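Local structure of La-related protein 7 homolog (Schizosaccharomyces pombe, 6TZN) at residues A[47-52]-A[60-65]. The protein binds the telomerase RNA ter1 and promotes its assembly with the catalytic subunit trt1 into the telomerase holoenzyme. Sequence-based numbering, arbitrary orientation.
Sequences PMYIDY and IIRWKT. With NO3 (nitrate ion), chain B.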
ATOM      1  N   PRO A  47       3.055   8.581  -1.458  1.00 25.44           N
ATOM      2  CA  PRO A  47       3.548   7.604  -0.489  1.00 25.50           C
ATOM      3  C   PRO A  47       4.976   7.969  -0.144  1.00 27.22           C
ATOM      4  O   PRO A  47       5.912   7.629  -0.875  1.00 36.76           O
ATOM      5  CB  PRO A  47       3.463   6.278  -1.255  1.00 25.60           C
ATOM      6  CG  PRO A  47       3.605   6.664  -2.697  1.00 28.17           C
ATOM      7  CD  PRO A  47       3.180   8.104  -2.843  1.00 24.24           C
ATOM      8  N   MET A  48       5.151   8.693   0.958  1.00 22.44           N
ATOM      9  CA  MET A  48       6.454   9.273   1.253  1.00 21.87           C
ATOM     10  C   MET A  48       7.502   8.194   1.471  1.00 21.20           C
ATOM     11  O   MET A  48       8.626   8.293   0.963  1.00 25.87           O
ATOM     12  CB  MET A  48       6.370  10.158   2.487  1.00 23.33           C
ATOM     13  CG  MET A  48       7.688  10.824   2.780  1.00 27.03           C
ATOM     14  SD  MET A  48       7.584  11.864   4.225  1.00 29.47           S
ATOM     15  CE  MET A  48       6.030  12.629   3.863  1.00 22.93           C
ATOM     16  N   TYR A  49       7.165   7.165   2.240  1.00 19.04           N
ATOM     17  CA  TYR A  49       8.086   6.068   2.487  1.00 18.48           C
ATOM     18  C   TYR A  49       7.364   4.746   2.316  1.00 18.57           C
ATOM     19  O   TYR A  49       6.196   4.603   2.686  1.00 18.65           O
ATOM     20  CB  TYR A  49       8.706   6.168   3.885  1.00 18.87           C
ATOM     21  CG  TYR A  49       9.468   7.458   4.064  1.00 19.10           C
ATOM     22  CD1 TYR A  49      10.579   7.737   3.277  1.00 24.59           C
ATOM     23  CD2 TYR A  49       9.062   8.411   4.991  1.00 17.48           C
ATOM     24  CE1 TYR A  49      11.281   8.918   3.417  1.00 24.99           C
ATOM     25  CE2 TYR A  49       9.771   9.597   5.151  1.00 18.01           C
ATOM     26  CZ  TYR A  49      10.870   9.848   4.348  1.00 21.43           C
ATOM     27  OH  TYR A  49      11.584  11.017   4.473  1.00 20.22           O
ATOM     28  N   ILE A  50       8.066   3.792   1.727  1.00 18.54           N
ATOM     29  CA  ILE A  50       7.580   2.439   1.540  1.00 19.22           C
ATOM     30  C   ILE A  50       8.539   1.531   2.285  1.00 19.98           C
ATOM     31  O   ILE A  50       9.727   1.463   1.942  1.00 23.09           O
ATOM     32  CB  ILE A  50       7.518   2.078   0.050  1.00 20.20           C
ATOM     33  CG1 ILE A  50       6.538   3.010  -0.671  1.00 22.00           C
ATOM     34  CG2 ILE A  50       7.147   0.609  -0.140  1.00 22.33           C
ATOM     35  CD1 ILE A  50       6.540   2.850  -2.175  1.00 25.47           C
ATOM     36  N   ASP A  51       8.047   0.863   3.322  1.00 18.17           N
ATOM     37  CA  ASP A  51       8.854  -0.101   4.061  1.00 20.44           C
ATOM     38  C   ASP A  51       8.560  -1.475   3.477  1.00 19.46           C
ATOM     39  O   ASP A  51       7.456  -2.010   3.640  1.00 19.46           O
ATOM     40  CB  ASP A  51       8.539  -0.053   5.554  1.00 23.83           C
ATOM     41  CG  ASP A  51       8.830   1.312   6.190  1.00 30.27           C
ATOM     42  OD1 ASP A  51       9.515   2.170   5.585  1.00 29.98           O
ATOM     43  OD2 ASP A  51       8.367   1.521   7.325  1.00 31.66           O
ATOM     44  N   TYR A  52       9.532  -2.041   2.768  1.00 19.64           N
ATOM     45  CA  TYR A  52       9.321  -3.306   2.085  1.00 19.19           C
ATOM     46  C   TYR A  52      10.628  -4.079   2.051  1.00 20.32           C
ATOM     47  O   TYR A  52      11.679  -3.509   1.754  1.00 21.42           O
ATOM     48  CB  TYR A  52       8.805  -3.107   0.653  1.00 19.86           C
ATOM     49  CG  TYR A  52       8.680  -4.416  -0.076  1.00 17.84           C
ATOM     50  CD1 TYR A  52       7.672  -5.320   0.245  1.00 18.05           C
ATOM     51  CD2 TYR A  52       9.609  -4.784  -1.042  1.00 19.06           C
ATOM     52  CE1 TYR A  52       7.572  -6.542  -0.397  1.00 17.90           C
ATOM     53  CE2 TYR A  52       9.514  -6.000  -1.693  1.00 19.07           C
ATOM     54  CZ  TYR A  52       8.501  -6.872  -1.366  1.00 17.42           C
ATOM     55  OH  TYR A  52       8.423  -8.090  -1.989  1.00 18.61           O
ATOM     56  N   ILE A  60       4.563  -1.667   4.480  1.00 15.77           N
ATOM     57  CA  ILE A  60       3.938  -0.590   5.246  1.00 16.20           C
ATOM     58  C   ILE A  60       4.231   0.720   4.531  1.00 16.00           C
ATOM     59  O   ILE A  60       5.395   1.045   4.274  1.00 17.17           O
ATOM     60  CB  ILE A  60       4.425  -0.544   6.703  1.00 19.09           C
ATOM     61  CG1 ILE A  60       4.028  -1.830   7.434  1.00 23.51           C
ATOM     62  CG2 ILE A  60       3.867   0.692   7.400  1.00 21.24           C
ATOM     63  CD1 ILE A  60       4.465  -1.876   8.883  1.00 26.86           C
ATOM     64  N   ILE A  61       3.177   1.461   4.198  1.00 16.09           N
ATOM     65  CA  ILE A  61       3.296   2.737   3.506  1.00 16.21           C
ATOM     66  C   ILE A  61       3.092   3.863   4.511  1.00 15.79           C
ATOM     67  O   ILE A  61       2.080   3.891   5.227  1.00 16.50           O
ATOM     68  CB  ILE A  61       2.267   2.854   2.365  1.00 17.12           C
ATOM     69  CG1 ILE A  61       2.167   1.552   1.554  1.00 19.37           C
ATOM     70  CG2 ILE A  61       2.603   4.057   1.482  1.00 19.33           C
ATOM     71  CD1 ILE A  61       3.480   1.098   0.927  1.00 19.80           C
ATOM     72  N   ARG A  62       4.043   4.794   4.566  1.00 15.52           N
ATOM     73  CA  ARG A  62       3.892   6.035   5.321  1.00 16.25           C
ATOM     74  C   ARG A  62       3.467   7.106   4.323  1.00 16.50           C
ATOM     75  O   ARG A  62       4.275   7.567   3.508  1.00 17.13           O
ATOM     76  CB  ARG A  62       5.200   6.409   6.026  1.00 18.11           C
ATOM     77  CG  ARG A  62       5.100   7.557   7.046  1.00 17.41           C
ATOM     78  CD  ARG A  62       5.094   8.933   6.383  1.00 17.87           C
ATOM     79  NE  ARG A  62       5.683   9.953   7.239  1.00 17.08           N
ATOM     80  CZ  ARG A  62       5.312  11.229   7.288  1.00 17.82           C
ATOM     81  NH1 ARG A  62       4.293  11.676   6.559  1.00 19.09           N
ATOM     82  NH2 ARG A  62       5.966  12.063   8.088  1.00 18.37           N
ATOM     83  N   TRP A  63       2.197   7.502   4.390  1.00 16.49           N
ATOM     84  CA  TRP A  63       1.656   8.491   3.475  1.00 16.56           C
ATOM     85  C   TRP A  63       1.985   9.894   3.963  1.00 16.04           C
ATOM     86  O   TRP A  63       2.281  10.117   5.140  1.00 17.24           O
ATOM     87  CB  TRP A  63       0.144   8.309   3.353  1.00 17.46           C
ATOM     88  CG  TRP A  63      -0.189   7.035   2.652  1.00 16.12           C
ATOM     89  CD1 TRP A  63      -0.460   5.819   3.226  1.00 17.17           C
ATOM     90  CD2 TRP A  63      -0.256   6.835   1.237  1.00 16.68           C
ATOM     91  NE1 TRP A  63      -0.711   4.881   2.249  1.00 17.70           N
ATOM     92  CE2 TRP A  63      -0.579   5.476   1.019  1.00 16.97           C
ATOM     93  CE3 TRP A  63      -0.073   7.673   0.132  1.00 19.17           C
ATOM     94  CZ2 TRP A  63      -0.729   4.942  -0.260  1.00 17.08           C
ATOM     95  CZ3 TRP A  63      -0.221   7.144  -1.137  1.00 21.45           C
ATOM     96  CH2 TRP A  63      -0.545   5.787  -1.324  1.00 19.38           C
ATOM     97  N   LYS A  64       1.930  10.855   3.038  1.00 18.01           N
ATOM     98  CA  LYS A  64       2.235  12.232   3.412  1.00 18.68           C
ATOM     99  C   LYS A  64       1.239  12.766   4.436  1.00 19.21           C
ATOM    100  O   LYS A  64       1.631  13.458   5.384  1.00 21.54           O
ATOM    101  CB  LYS A  64       2.299  13.134   2.178  1.00 21.06           C
ATOM    102  CG  LYS A  64       2.859  14.519   2.468  1.00 24.51           C
ATOM    103  CD  LYS A  64       2.899  15.380   1.218  1.00 27.44           C
ATOM    104  CE  LYS A  64       3.518  16.737   1.511  1.00 33.88           C
ATOM    105  NZ  LYS A  64       3.589  17.591   0.295  1.00 39.50           N
ATOM    106  N   THR A  65      -0.047  12.474   4.256  1.00 19.58           N
ATOM    107  CA  THR A  65      -1.111  12.995   5.109  1.00 19.52           C
ATOM    108  C   THR A  65      -2.141  11.907   5.362  1.00 20.36           C
ATOM    109  O   THR A  65      -2.247  10.950   4.589  1.00 19.06           O
ATOM    110  CB  THR A  65      -1.833  14.198   4.478  1.00 21.54           C
ATOM    111  OG1 THR A  65      -2.659  13.747   3.394  1.00 22.41           O
ATOM    112  CG2 THR A  65      -0.846  15.262   3.994  1.00 24.28           C
TER
HETATM  113  N   NO3 B 501       8.935   9.789   8.705  1.00 16.72           N
HETATM  114  O1  NO3 B 501       8.161   8.889   8.299  1.00 17.88           O
HETATM  115  O2  NO3 B 501      10.175   9.594   8.700  1.00 18.75           O
HETATM  116  O3  NO3 B 501       8.490  10.890   9.134  1.00 18.05           O
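Met48 runs alongside Arg62, its SD 3.9 Å above the centre of the guanidinium and its CE over the same face. The chain of Arg62 leaves with CG anti to the backbone N (chi1 -170°), bends at chi2 (-80°) and runs along its own strand, laying the guanidinium beside Met48. There NH1 donates to Trp63 O at 2.9 Å, the oxygen close to the guanidinium plane. NE and NH2 bind two oxygens of a nitrate ion, NE to O1 at 2.9 Å. The nitrate, probably from the crystallisation liquor, also lies obliquely against the Tyr49 ring. An alanine in place of Arg62 would probably leave Trp63 O without its NH1 donor and the Met48 thioether without the flat group it covers. Met48 and Tyr49 both face Arg62 in a classic beta bulge of the antiparallel hairpin 47-51/58-63, strands 2 and 3 of the four-stranded sheet of the C-terminal xRRM, an RNA-recognition fold. Tyr49 and Arg62 exchange two backbone hydrogen bonds, as do Asp51 and Ile60. On the face opposite Tyr49 and Arg62, Pro47 CB sits 4.0 Å from the centroid of the six-membered ring of Trp63, a CH-pi contact. Ile61 CD1 meets Ile50 CG2 at 3.9 Å. Helix 25-39 covers this apolar face through His29 and Leu32. On the Tyr49 face, Asp51 OD2 is hydrogen-bonded to Tyr115 OH of helix 109-119, the C-terminal helix that distinguishes an xRRM.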